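Local coordinates for p-47 protein (Clostridium botulinum E1 str. 'BoNT E Beluga', PDB 5WIX), which is of unknown function but has a tulip-type fold resembling bactericidal/permeability-increasing protein, and may therefore bind lipid or another hydrophobic ligand, at residues L249-S254 and F393-N398; K311-L316 and E335-F340; S254-N259 and L283-I288; L236-K241 and F426-N431. One frame throughout, in Å; residues are numbered along the deposited sequence.

Interaction 4 opens first along the chain, at strand 234-238, just before helix 240-252. The end of that helix opens interaction 1, and the loop after it opens interaction 3. Interactions 1 and 3 share Ser-254. Interaction 3 closes first, at residues 283-288. Interaction 2 then opens and closes within the hairpin of strands 311-322 and 328-343. Residues 393-398 close interaction 1 around both of these, and strand 426-432 closes interaction 4 around all the others. No pair crosses. Interaction 4 holds the central sheet, and interaction 2 a hairpin of the curved sheet. Interactions 1 and 3 bring the helix end and its following loop to the loop after helix 370-390 and to strand 283-284.

Interaction 1. Residues L249-S254 and F393-N398; sequences LPKLSS and FELANN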
loop_
_atom_site.group_PDB
_atom_site.type_symbol
_atom_site.label_atom_id
_atom_site.label_comp_id
_atom_site.label_asym_id
_atom_site.label_seq_id
_atom_site.Cartn_x
_atom_site.Cartn_y
_atom_site.Cartn_z
ATOM N N LEU A 249 -14.859 8.333 1.267
ATOM C CA LEU A 249 -15.709 9.304 0.568
ATOM C C LEU A 249 -16.656 8.708 -0.490
ATOM O O LEU A 249 -17.859 8.961 -0.434
ATOM C CB LEU A 249 -14.840 10.380 -0.074
ATOM C CG LEU A 249 -15.565 11.590 -0.633
ATOM C CD1 LEU A 249 -16.060 12.424 0.530
ATOM C CD2 LEU A 249 -14.630 12.398 -1.513
ATOM N N PRO A 250 -16.133 7.901 -1.441
ATOM C CA PRO A 250 -17.019 7.351 -2.481
ATOM C C PRO A 250 -18.246 6.682 -1.920
ATOM O O PRO A 250 -19.338 6.877 -2.471
ATOM C CB PRO A 250 -16.140 6.327 -3.188
ATOM C CG PRO A 250 -14.745 6.849 -3.007
ATOM C CD PRO A 250 -14.727 7.480 -1.645
ATOM N N LYS A 251 -18.099 5.936 -0.831
ATOM C CA LYS A 251 -19.272 5.290 -0.238
ATOM C C LYS A 251 -20.173 6.320 0.467
ATOM O O LYS A 251 -21.335 6.484 0.108
ATOM C CB LYS A 251 -18.863 4.198 0.742
ATOM C CG LYS A 251 -20.044 3.417 1.312
ATOM C CD LYS A 251 -20.928 2.820 0.224
ATOM C CE LYS A 251 -22.194 2.201 0.814
ATOM N NZ LYS A 251 -23.237 1.910 -0.218
ATOM N N LEU A 252 -19.603 7.002 1.455
ATOM C CA LEU A 252 -20.256 8.036 2.249
ATOM C C LEU A 252 -21.042 8.992 1.390
ATOM O O LEU A 252 -22.237 9.213 1.600
ATOM C CB LEU A 252 -19.201 8.827 3.045
ATOM C CG LEU A 252 -19.594 10.060 3.858
ATOM C CD1 LEU A 252 -20.259 9.624 5.148
ATOM C CD2 LEU A 252 -18.393 10.937 4.163
ATOM N N SER A 253 -20.366 9.543 0.396
ATOM C CA SER A 253 -20.937 10.604 -0.420
ATOM C C SER A 253 -22.115 10.138 -1.310
ATOM O O SER A 253 -22.706 10.931 -2.045
ATOM C CB SER A 253 -19.833 11.199 -1.277
ATOM O OG SER A 253 -19.551 10.341 -2.364
ATOM N N SER A 254 -22.444 8.854 -1.235
ATOM C CA SER A 254 -23.548 8.269 -1.978
ATOM C C SER A 254 -24.451 7.568 -0.990
ATOM O O SER A 254 -25.204 6.668 -1.354
ATOM C CB SER A 254 -23.057 7.259 -3.018
ATOM O OG SER A 254 -22.893 5.963 -2.436
ATOM N N PHE A 393 -22.284 2.400 7.241
ATOM C CA PHE A 393 -22.346 1.662 6.000
ATOM C C PHE A 393 -21.214 0.636 5.889
ATOM O O PHE A 393 -20.463 0.421 6.839
ATOM C CB PHE A 393 -22.276 2.653 4.841
ATOM C CG PHE A 393 -21.237 3.707 5.031
ATOM C CD1 PHE A 393 -19.893 3.452 4.698
ATOM C CD2 PHE A 393 -21.577 4.929 5.597
ATOM C CE1 PHE A 393 -18.902 4.424 4.888
ATOM C CE2 PHE A 393 -20.609 5.912 5.793
ATOM C CZ PHE A 393 -19.257 5.651 5.437
ATOM N N GLU A 394 -21.096 0.031 4.708
ATOM C CA GLU A 394 -20.084 -0.978 4.397
ATOM C C GLU A 394 -19.494 -0.686 3.020
ATOM O O GLU A 394 -20.248 -0.544 2.059
ATOM C CB GLU A 394 -20.690 -2.404 4.437
ATOM C CG GLU A 394 -19.895 -3.477 3.662
ATOM C CD GLU A 394 -20.455 -4.898 3.809
ATOM O OE1 GLU A 394 -20.375 -5.490 4.920
ATOM O OE2 GLU A 394 -20.951 -5.437 2.790
ATOM N N LEU A 395 -18.160 -0.614 2.910
ATOM C CA LEU A 395 -17.522 -0.313 1.620
ATOM C C LEU A 395 -17.744 -1.467 0.643
ATOM O O LEU A 395 -18.143 -2.566 1.040
ATOM C CB LEU A 395 -16.036 -0.033 1.786
ATOM C CG LEU A 395 -15.491 0.950 2.832
ATOM C CD1 LEU A 395 -13.936 1.037 2.671
ATOM C CD2 LEU A 395 -16.131 2.332 2.759
ATOM N N ALA A 396 -17.521 -1.231 -0.641
ATOM C CA ALA A 396 -17.891 -2.261 -1.619
ATOM C C ALA A 396 -16.733 -2.670 -2.517
ATOM O O ALA A 396 -16.899 -3.486 -3.442
ATOM C CB ALA A 396 -19.062 -1.776 -2.465
ATOM N N ASN A 397 -15.564 -2.097 -2.243
ATOM C CA ASN A 397 -14.357 -2.462 -2.960
ATOM C C ASN A 397 -14.066 -3.937 -2.915
ATOM O O ASN A 397 -14.524 -4.655 -2.013
ATOM C CB ASN A 397 -13.189 -1.696 -2.407
ATOM C CG ASN A 397 -13.411 -0.209 -2.504
ATOM O OD1 ASN A 397 -14.205 0.354 -1.749
ATOM N ND2 ASN A 397 -12.745 0.434 -3.465
ATOM N N ASN A 398 -13.362 -4.398 -3.940
ATOM C CA ASN A 398 -12.800 -5.730 -3.931
ATOM C C ASN A 398 -11.337 -5.584 -3.531
ATOM O O ASN A 398 -10.507 -5.191 -4.348
ATOM C CB ASN A 398 -12.940 -6.393 -5.292
ATOM C CG ASN A 398 -12.475 -7.832 -5.284
ATOM O OD1 ASN A 398 -11.857 -8.290 -4.317
ATOM N ND2 ASN A 398 -12.780 -8.564 -6.356
#
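Lys-251 and Leu-252, in the last turn of helix 240-252, pack against the ring of Phe-393. The contact is mainly apolar. The aliphatic chain of Lys-251 runs past Phe-393 in the opposite direction, with CG 3.4 Å from Phe-393 CD1 in an oblique approach. Leu-252 comes at the far end of the ring, where its CD1 lies 3.8 Å from Phe-393 CE2. The backbone N of Leu-252 sits above one ring face, displaced toward the rim. Phe-393 holds its CG between its own N and carbonyl carbon (chi1 44°), which turns the ring to the helix. Leu-395 adds a smaller contact, its CD2 3.9 Å from Lys-251 CB. The bend of Lys-251 at chi2 (55°) lays its methylene CE 3.6 Å from Glu-394 O, a packing contact only.

No hydrogen bond links the two segments. The helix end is instead tied internally. Ser-253 OG bonds to Leu-249 O at 2.9 Å, and the N of Ser-253 shares that acceptor. Ser-254 OG bonds to Lys-251 O at 3.0 Å, again beside a backbone N-H.

Backbone bonds join Phe-393 to Phe-351 and Leu-395 to Val-349, both in strand 348-363. The contact thus joins the end of helix 240-252 to the extended loop edging that strand of the curved antiparallel sheet. This is consistent with a tulip-type domain, where such a sheet wraps a long helix.

Interaction 2. Residues K311-L316 and E335-F340; sequences KLKTRL and ECITKF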
loop_
_atom_site.group_PDB
_atom_site.type_symbol
_atom_site.label_atom_id
_atom_site.label_comp_id
_atom_site.label_asym_id
_atom_site.label_seq_id
_atom_site.Cartn_x
_atom_site.Cartn_y
_atom_site.Cartn_z
ATOM N N LYS A 311 -11.063 5.154 14.261
ATOM C CA LYS A 311 -12.400 5.758 14.348
ATOM C C LYS A 311 -12.548 7.051 13.501
ATOM O O LYS A 311 -11.582 7.805 13.307
ATOM C CB LYS A 311 -12.756 6.054 15.822
ATOM C CG LYS A 311 -12.636 4.857 16.802
ATOM C CD LYS A 311 -12.762 5.318 18.273
ATOM C CE LYS A 311 -12.225 4.292 19.274
ATOM N NZ LYS A 311 -10.758 3.966 19.108
ATOM N N LEU A 312 -13.759 7.297 12.998
ATOM C CA LEU A 312 -14.084 8.551 12.302
ATOM C C LEU A 312 -14.930 9.477 13.181
ATOM O O LEU A 312 -15.946 9.060 13.746
ATOM C CB LEU A 312 -14.824 8.266 10.994
ATOM C CG LEU A 312 -14.048 7.410 9.996
ATOM C CD1 LEU A 312 -15.030 6.672 9.168
ATOM C CD2 LEU A 312 -13.171 8.266 9.102
ATOM N N LYS A 313 -14.478 10.719 13.312
ATOM C CA LYS A 313 -15.188 11.752 14.063
ATOM C C LYS A 313 -15.928 12.629 13.071
ATOM O O LYS A 313 -15.308 13.330 12.265
ATOM C CB LYS A 313 -14.214 12.597 14.908
ATOM C CG LYS A 313 -14.852 13.746 15.711
ATOM C CD LYS A 313 -14.230 13.859 17.129
ATOM C CE LYS A 313 -13.161 14.943 17.236
ATOM N NZ LYS A 313 -12.467 14.942 18.562
ATOM N N THR A 314 -17.252 12.585 13.109
ATOM C CA THR A 314 -18.031 13.396 12.189
ATOM C C THR A 314 -18.645 14.598 12.898
ATOM O O THR A 314 -19.140 14.491 14.025
ATOM C CB THR A 314 -19.100 12.574 11.536
ATOM O OG1 THR A 314 -18.526 11.309 11.125
ATOM C CG2 THR A 314 -19.644 13.321 10.345
ATOM N N ARG A 315 -18.578 15.750 12.237
ATOM C CA ARG A 315 -18.978 17.019 12.836
ATOM C C ARG A 315 -19.686 17.873 11.795
ATOM O O ARG A 315 -19.040 18.584 11.031
ATOM C CB ARG A 315 -17.756 17.749 13.383
ATOM C CG ARG A 315 -17.971 18.431 14.712
ATOM C CD ARG A 315 -16.737 19.236 15.126
ATOM N NE ARG A 315 -15.531 18.410 15.182
ATOM C CZ ARG A 315 -14.305 18.847 14.892
ATOM N NH1 ARG A 315 -14.121 20.108 14.511
ATOM N NH2 ARG A 315 -13.264 18.026 14.975
ATOM N N LEU A 316 -21.013 17.784 11.766
ATOM C CA LEU A 316 -21.832 18.543 10.814
ATOM C C LEU A 316 -22.799 19.515 11.477
ATOM O O LEU A 316 -23.163 19.370 12.644
ATOM C CB LEU A 316 -22.634 17.597 9.920
ATOM C CG LEU A 316 -23.487 16.521 10.607
ATOM C CD1 LEU A 316 -24.829 17.065 11.112
ATOM C CD2 LEU A 316 -23.692 15.317 9.676
ATOM N N GLU A 335 -22.337 15.725 16.589
ATOM C CA GLU A 335 -21.011 15.096 16.559
ATOM C C GLU A 335 -21.194 13.596 16.745
ATOM O O GLU A 335 -21.893 13.158 17.664
ATOM C CB GLU A 335 -20.071 15.645 17.629
ATOM C CG GLU A 335 -18.660 15.032 17.538
ATOM C CD GLU A 335 -17.720 15.427 18.679
ATOM O OE1 GLU A 335 -16.578 15.857 18.399
ATOM O OE2 GLU A 335 -18.110 15.287 19.856
ATOM N N CYS A 336 -20.571 12.807 15.873
ATOM C CA CYS A 336 -20.842 11.371 15.840
ATOM C C CYS A 336 -19.635 10.551 15.407
ATOM O O CYS A 336 -19.203 10.609 14.245
ATOM C CB CYS A 336 -22.019 11.073 14.906
ATOM S SG CYS A 336 -22.403 9.313 14.741
ATOM N N ILE A 337 -19.121 9.775 16.357
ATOM C CA ILE A 337 -17.978 8.896 16.157
ATOM C C ILE A 337 -18.379 7.555 15.534
ATOM O O ILE A 337 -19.225 6.839 16.079
ATOM C CB ILE A 337 -17.298 8.632 17.479
ATOM C CG1 ILE A 337 -17.173 9.935 18.278
ATOM C CG2 ILE A 337 -15.961 7.940 17.253
ATOM C CD1 ILE A 337 -16.272 10.949 17.645
ATOM N N THR A 338 -17.787 7.213 14.393
ATOM C CA THR A 338 -17.994 5.888 13.819
ATOM C C THR A 338 -16.679 5.128 13.840
ATOM O O THR A 338 -15.619 5.746 13.944
ATOM C CB THR A 338 -18.519 5.952 12.395
ATOM O OG1 THR A 338 -17.600 6.701 11.594
ATOM C CG2 THR A 338 -19.837 6.648 12.378
ATOM N N LYS A 339 -16.754 3.799 13.721
ATOM C CA LYS A 339 -15.590 2.930 13.921
ATOM C C LYS A 339 -15.360 1.888 12.825
ATOM O O LYS A 339 -16.288 1.201 12.408
ATOM C CB LYS A 339 -15.714 2.204 15.266
ATOM C CG LYS A 339 -14.589 1.234 15.568
ATOM C CD LYS A 339 -14.818 0.483 16.886
ATOM C CE LYS A 339 -13.602 -0.391 17.261
ATOM N NZ LYS A 339 -13.772 -1.159 18.533
ATOM N N PHE A 340 -14.108 1.757 12.392
ATOM C CA PHE A 340 -13.713 0.731 11.432
ATOM C C PHE A 340 -14.000 -0.649 11.992
ATOM O O PHE A 340 -13.886 -0.872 13.189
ATOM C CB PHE A 340 -12.230 0.872 11.094
ATOM C CG PHE A 340 -11.669 -0.266 10.285
ATOM C CD1 PHE A 340 -11.722 -0.242 8.900
ATOM C CD2 PHE A 340 -11.046 -1.338 10.906
ATOM C CE1 PHE A 340 -11.189 -1.282 8.152
ATOM C CE2 PHE A 340 -10.507 -2.373 10.166
ATOM C CZ PHE A 340 -10.576 -2.347 8.792
#
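Cys-336 O accepts from both the backbone and the side chain of Thr-314. Thr-314 N donates at 3.0 Å, well above the carbonyl plane. Thr-314 OG1 adds a weak bond to Cys-336 O at 3.3 Å. The hydroxyl is placed for this by a chi1 of -45°, which sets OG1 beside the residue's own N. Cys-336 N returns a bond to Thr-314 O at 2.9 Å. At the next hydrogen-bonded pair, beyond the non-hydrogen-bonded pair Lys-313 with Ile-337, Leu-312 and Thr-338 exchange two more backbone bonds, one each way.

The side chains alternate between the two faces of the sheet. On one face, Leu-312 crosses Thr-338, whose OG1 lies beside CB and CD1 of the leucine. Leu-391 covers this face at Thr-314, Cys-336 and Thr-338, while Leu-312 also meets Met-304 and Phe-351.

The other face is more polar. Lys-313 lies alongside Ile-337, pointing the same way, with CD 3.6 Å from Ile-337 CD1. Its chain bends at chi2 and chi3 and crosses the extended Glu-335. The charged ends stay apart: Glu-335 OE1 is 4.2 Å from Lys-313 NZ, and likewise 4.2 Å from Arg-315 NE. Neither is a salt bridge; the carboxylate lies near both positive groups and probably attracts both at longer range. Lys-311 and Lys-339 project from the same face at the other end.

The strands run antiparallel, with an axis angle of 159°. They form a beta hairpin in the curved antiparallel sheet of a tulip-type domain.

Interaction 3. Residues S254-N259 and L283-I288; sequences SNMGSN and LNWYGI
Met-256 and Trp-285 cross at about a right angle. The methionine approaches the outer end of the six-membered ring, with CG 3.7 Å from Trp-285 CZ3. Its SD lies 5.1 Å from the centroid of the Trp-285 six-membered ring, 69° off the ring normal. This is an oblique Met-aromatic contact. The CA-CB bond of Trp-285 leads away from the other segment, but the indole swings back to meet the methionine.

Tyr-286 turns its ring beside the same indole. Its CG lies between its own N and carbonyl carbon (chi1 66°), which brings CD2 over one face of Trp-285. Trp-285 NE1 in turn sits over a face of the tyrosine. Met-256 O lies at the edge of the tyrosine ring, in its plane, 3.8 Å from Tyr-286 CD2, and also over a face of the indole.

The contact places the loop between helix 240-252 and strand 265-269 against the short strand 283-284, part of the curved sheet of the tulip-type fold. Helix 370-390 flanks the indole: Trp-285 NE1 is hydrogen-bonded to Ser-386 OG, and Phe-387 meets the ring edge-to-face.

Gly-257 CA lies 3.9 Å from Tyr-286 CD2. Its positive phi (94°) calls for glycine: a CB would jam against the preceding carbonyl O and Tyr-286 CB. Further along, Asn-259 and Asn-284 meet through their CB atoms at 3.8 Å. Asn-259 CB also lies 3.6 Å from Asn-284 O.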
loop_
_atom_site.group_PDB
_atom_site.type_symbol
_atom_site.label_atom_id
_atom_site.label_comp_id
_atom_site.label_asym_id
_atom_site.label_seq_id
_atom_site.Cartn_x
_atom_site.Cartn_y
_atom_site.Cartn_z
ATOM N N SER A 254 -22.444 8.854 -1.235
ATOM C CA SER A 254 -23.548 8.269 -1.978
ATOM C C SER A 254 -24.451 7.568 -0.990
ATOM O O SER A 254 -25.204 6.668 -1.354
ATOM C CB SER A 254 -23.057 7.259 -3.018
ATOM O OG SER A 254 -22.893 5.963 -2.436
ATOM N N ASN A 255 -24.331 7.941 0.276
ATOM C CA ASN A 255 -25.159 7.314 1.290
ATOM C C ASN A 255 -26.152 8.304 1.868
ATOM O O ASN A 255 -26.735 8.045 2.936
ATOM C CB ASN A 255 -24.305 6.743 2.418
ATOM C CG ASN A 255 -24.887 5.466 2.979
ATOM O OD1 ASN A 255 -25.352 4.598 2.209
ATOM N ND2 ASN A 255 -24.894 5.340 4.323
ATOM N N MET A 256 -26.336 9.431 1.172
ATOM C CA MET A 256 -27.064 10.549 1.753
ATOM C C MET A 256 -28.194 11.096 0.871
ATOM O O MET A 256 -28.597 12.255 0.991
ATOM C CB MET A 256 -26.071 11.665 2.106
ATOM C CG MET A 256 -25.205 11.321 3.286
ATOM S SD MET A 256 -24.060 12.660 3.734
ATOM C CE MET A 256 -23.687 13.254 2.114
ATOM N N GLY A 257 -28.734 10.263 -0.001
ATOM C CA GLY A 257 -29.767 10.736 -0.903
ATOM C C GLY A 257 -29.295 11.210 -2.269
ATOM O O GLY A 257 -28.105 11.399 -2.524
ATOM N N SER A 258 -30.260 11.431 -3.150
ATOM C CA SER A 258 -29.991 11.657 -4.560
ATOM C C SER A 258 -29.463 13.047 -4.880
ATOM O O SER A 258 -29.042 13.289 -6.019
ATOM C CB SER A 258 -31.261 11.393 -5.368
ATOM O OG SER A 258 -32.404 11.504 -4.532
ATOM N N ASN A 259 -29.477 13.966 -3.913
ATOM C CA ASN A 259 -28.955 15.299 -4.220
ATOM C C ASN A 259 -27.622 15.531 -3.541
ATOM O O ASN A 259 -27.185 16.676 -3.353
ATOM C CB ASN A 259 -29.950 16.394 -3.836
ATOM C CG ASN A 259 -31.298 16.199 -4.492
ATOM O OD1 ASN A 259 -31.393 16.007 -5.715
ATOM N ND2 ASN A 259 -32.356 16.210 -3.675
ATOM N N LEU A 283 -25.234 20.518 1.362
ATOM C CA LEU A 283 -25.695 19.162 1.106
ATOM C C LEU A 283 -27.217 19.081 1.222
ATOM O O LEU A 283 -27.778 19.323 2.296
ATOM C CB LEU A 283 -25.033 18.180 2.082
ATOM C CG LEU A 283 -23.546 18.437 2.322
ATOM C CD1 LEU A 283 -22.989 17.499 3.403
ATOM C CD2 LEU A 283 -22.767 18.301 1.022
ATOM N N ASN A 284 -27.892 18.731 0.131
ATOM C CA ASN A 284 -29.358 18.674 0.180
ATOM C C ASN A 284 -29.865 17.296 0.580
ATOM O O ASN A 284 -29.877 16.347 -0.229
ATOM C CB ASN A 284 -29.949 19.098 -1.162
ATOM C CG ASN A 284 -29.468 20.479 -1.593
ATOM O OD1 ASN A 284 -29.554 21.453 -0.839
ATOM N ND2 ASN A 284 -28.927 20.559 -2.806
ATOM N N TRP A 285 -30.265 17.177 1.843
ATOM C CA TRP A 285 -30.739 15.891 2.336
ATOM C C TRP A 285 -31.981 15.439 1.590
ATOM O O TRP A 285 -32.714 16.243 1.001
ATOM C CB TRP A 285 -31.039 15.956 3.822
ATOM C CG TRP A 285 -30.974 14.637 4.475
ATOM C CD1 TRP A 285 -32.019 13.838 4.819
ATOM C CD2 TRP A 285 -29.792 13.947 4.872
ATOM N NE1 TRP A 285 -31.565 12.685 5.416
ATOM C CE2 TRP A 285 -30.197 12.729 5.461
ATOM C CE3 TRP A 285 -28.430 14.236 4.788
ATOM C CZ2 TRP A 285 -29.290 11.805 5.956
ATOM C CZ3 TRP A 285 -27.533 13.317 5.277
ATOM C CH2 TRP A 285 -27.967 12.112 5.857
ATOM N N TYR A 286 -32.219 14.141 1.622
ATOM C CA TYR A 286 -33.424 13.604 1.020
ATOM C C TYR A 286 -34.648 13.849 1.918
ATOM O O TYR A 286 -34.514 14.203 3.084
ATOM C CB TYR A 286 -33.241 12.113 0.720
ATOM C CG TYR A 286 -33.081 11.224 1.929
ATOM C CD1 TYR A 286 -34.189 10.699 2.577
ATOM C CD2 TYR A 286 -31.814 10.887 2.412
ATOM C CE1 TYR A 286 -34.048 9.868 3.681
ATOM C CE2 TYR A 286 -31.661 10.051 3.516
ATOM C CZ TYR A 286 -32.778 9.542 4.144
ATOM O OH TYR A 286 -32.654 8.721 5.249
ATOM N N GLY A 287 -35.844 13.665 1.370
ATOM C CA GLY A 287 -37.041 13.993 2.116
ATOM C C GLY A 287 -37.437 13.009 3.219
ATOM O O GLY A 287 -37.563 11.803 2.961
ATOM N N ILE A 288 -37.676 13.539 4.427
ATOM C CA ILE A 288 -38.190 12.785 5.583
ATOM C C ILE A 288 -39.639 13.129 5.931
ATOM O O ILE A 288 -39.928 14.289 6.205
ATOM C CB ILE A 288 -37.375 13.071 6.864
ATOM C CG1 ILE A 288 -35.889 12.795 6.647
ATOM C CG2 ILE A 288 -37.897 12.255 8.028
ATOM C CD1 ILE A 288 -35.019 13.611 7.590
#

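Interaction 4. Residues L236-K241 and F426-N431; sequences LLISEK and FCIQGN
Ile-238 and Phe-426 form the closely packed end of this contact. Their side chains lie side by side and point the same way. Ile-238 CD1 meets the edge of the ring, 3.5 Å from Phe-426 CD2. The two residues also exchange backbone hydrogen bonds, with Ile-238 N 2.6 Å from Phe-426 O and both bonds fairly straight. On the reverse face, Leu-237 brings CD1 to 3.4 Å from Cys-427 CB. Its CG is anti to N (chi1 -163°), and the CD1 branch leans across to the cysteine.

The other end is looser. Leu-236 CD2 is 4.3 Å from Ile-428 CD1. Leu-236 N bonds to Ile-428 O at 2.9 Å, but the N-H points off line, at 133°. The return bond, Ile-428 N to Leu-236 O, is straighter. All six touching residues are buried, so even this end is shielded from solvent.

The pair lies near the centre of the chain, inside an antiparallel sheet. Strand 25-30 continues the sheet beyond 234-238, and strand 414-422 continues it beyond 426-432. Helix 399-403 covers Leu-236 and Ile-428, while Phe-243 of helix 240-252 meets the ring of Phe-426.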
loop_
_atom_site.group_PDB
_atom_site.type_symbol
_atom_site.label_atom_id
_atom_site.label_comp_id
_atom_site.label_asym_id
_atom_site.label_seq_id
_atom_site.Cartn_x
_atom_site.Cartn_y
_atom_site.Cartn_z
ATOM N N LEU A 236 0.429 -4.336 1.872
ATOM C CA LEU A 236 0.144 -3.123 1.109
ATOM C C LEU A 236 -0.323 -2.052 2.085
ATOM O O LEU A 236 -1.264 -2.278 2.851
ATOM C CB LEU A 236 -0.905 -3.423 0.037
ATOM C CG LEU A 236 -1.354 -2.471 -1.083
ATOM C CD1 LEU A 236 -1.724 -3.201 -2.352
ATOM C CD2 LEU A 236 -2.558 -1.659 -0.600
ATOM N N LEU A 237 0.343 -0.903 2.064
ATOM C CA LEU A 237 -0.018 0.195 2.949
ATOM C C LEU A 237 -0.481 1.451 2.210
ATOM O O LEU A 237 0.313 2.096 1.510
ATOM C CB LEU A 237 1.153 0.566 3.845
ATOM C CG LEU A 237 0.659 1.395 5.029
ATOM C CD1 LEU A 237 -0.608 0.747 5.577
ATOM C CD2 LEU A 237 1.728 1.497 6.110
ATOM N N ILE A 238 -1.758 1.805 2.387
ATOM C CA ILE A 238 -2.335 3.016 1.782
ATOM C C ILE A 238 -2.304 4.200 2.752
ATOM O O ILE A 238 -2.741 4.076 3.911
ATOM C CB ILE A 238 -3.784 2.779 1.339
ATOM C CG1 ILE A 238 -3.830 1.841 0.135
ATOM C CG2 ILE A 238 -4.442 4.080 0.985
ATOM C CD1 ILE A 238 -5.092 1.003 0.091
ATOM N N SER A 239 -1.767 5.328 2.281
ATOM C CA SER A 239 -1.706 6.564 3.067
ATOM C C SER A 239 -3.099 6.988 3.535
ATOM O O SER A 239 -4.103 6.620 2.916
ATOM C CB SER A 239 -1.086 7.689 2.245
ATOM O OG SER A 239 -2.044 8.233 1.337
ATOM N N GLU A 240 -3.167 7.786 4.599
ATOM C CA GLU A 240 -4.463 8.240 5.095
ATOM C C GLU A 240 -5.271 8.968 4.014
ATOM O O GLU A 240 -6.453 8.671 3.819
ATOM C CB GLU A 240 -4.304 9.152 6.310
ATOM C CG GLU A 240 -5.497 10.085 6.518
ATOM C CD GLU A 240 -5.550 10.691 7.911
ATOM O OE1 GLU A 240 -5.504 11.932 8.028
ATOM O OE2 GLU A 240 -5.662 9.929 8.893
ATOM N N LYS A 241 -4.628 9.890 3.303
ATOM C CA LYS A 241 -5.319 10.687 2.295
ATOM C C LYS A 241 -6.009 9.787 1.282
ATOM O O LYS A 241 -7.241 9.796 1.175
ATOM C CB LYS A 241 -4.358 11.651 1.582
ATOM C CG LYS A 241 -5.035 12.562 0.550
ATOM C CD LYS A 241 -4.077 13.631 -0.015
ATOM C CE LYS A 241 -3.676 13.334 -1.466
ATOM N NZ LYS A 241 -4.832 12.899 -2.332
ATOM N N PHE A 426 -4.012 2.643 5.822
ATOM C CA PHE A 426 -4.985 1.611 5.487
ATOM C C PHE A 426 -4.176 0.488 4.913
ATOM O O PHE A 426 -3.504 0.673 3.891
ATOM C CB PHE A 426 -6.050 2.109 4.483
ATOM C CG PHE A 426 -7.080 1.061 4.110
ATOM C CD1 PHE A 426 -8.232 0.896 4.867
ATOM C CD2 PHE A 426 -6.898 0.249 2.995
ATOM C CE1 PHE A 426 -9.171 -0.069 4.526
ATOM C CE2 PHE A 426 -7.847 -0.712 2.648
ATOM C CZ PHE A 426 -8.980 -0.870 3.416
ATOM N N CYS A 427 -4.206 -0.653 5.596
ATOM C CA CYS A 427 -3.281 -1.734 5.316
ATOM C C CYS A 427 -4.015 -3.000 4.959
ATOM O O CYS A 427 -4.901 -3.461 5.701
ATOM C CB CYS A 427 -2.368 -1.995 6.515
ATOM S SG CYS A 427 -1.236 -3.425 6.312
ATOM N N ILE A 428 -3.629 -3.563 3.821
ATOM C CA ILE A 428 -4.182 -4.828 3.356
ATOM C C ILE A 428 -3.052 -5.866 3.371
ATOM O O ILE A 428 -1.939 -5.530 2.986
ATOM C CB ILE A 428 -4.788 -4.693 1.937
ATOM C CG1 ILE A 428 -5.875 -3.626 1.932
ATOM C CG2 ILE A 428 -5.341 -6.014 1.472
ATOM C CD1 ILE A 428 -6.402 -3.215 0.533
ATOM N N GLN A 429 -3.352 -7.091 3.808
ATOM C CA GLN A 429 -2.380 -8.174 3.951
ATOM C C GLN A 429 -2.919 -9.489 3.395
ATOM O O GLN A 429 -4.111 -9.776 3.517
ATOM C CB GLN A 429 -2.000 -8.397 5.423
ATOM C CG GLN A 429 -1.239 -7.269 6.105
ATOM C CD GLN A 429 -1.045 -7.525 7.591
ATOM O OE1 GLN A 429 -1.758 -8.350 8.204
ATOM N NE2 GLN A 429 -0.074 -6.829 8.186
ATOM N N GLY A 430 -2.035 -10.316 2.835
ATOM C CA GLY A 430 -2.469 -11.576 2.249
ATOM C C GLY A 430 -1.379 -12.596 1.995
ATOM O O GLY A 430 -0.211 -12.336 2.263
ATOM N N ASN A 431 -1.785 -13.763 1.487
ATOM C CA ASN A 431 -0.873 -14.844 1.092
ATOM C C ASN A 431 -1.025 -15.217 -0.389
ATOM O O ASN A 431 -2.141 -15.451 -0.860
ATOM C CB ASN A 431 -1.112 -16.118 1.932
ATOM C CG ASN A 431 -1.061 -15.874 3.435
ATOM O OD1 ASN A 431 -0.377 -14.970 3.912
ATOM N ND2 ASN A 431 -1.790 -16.698 4.189
#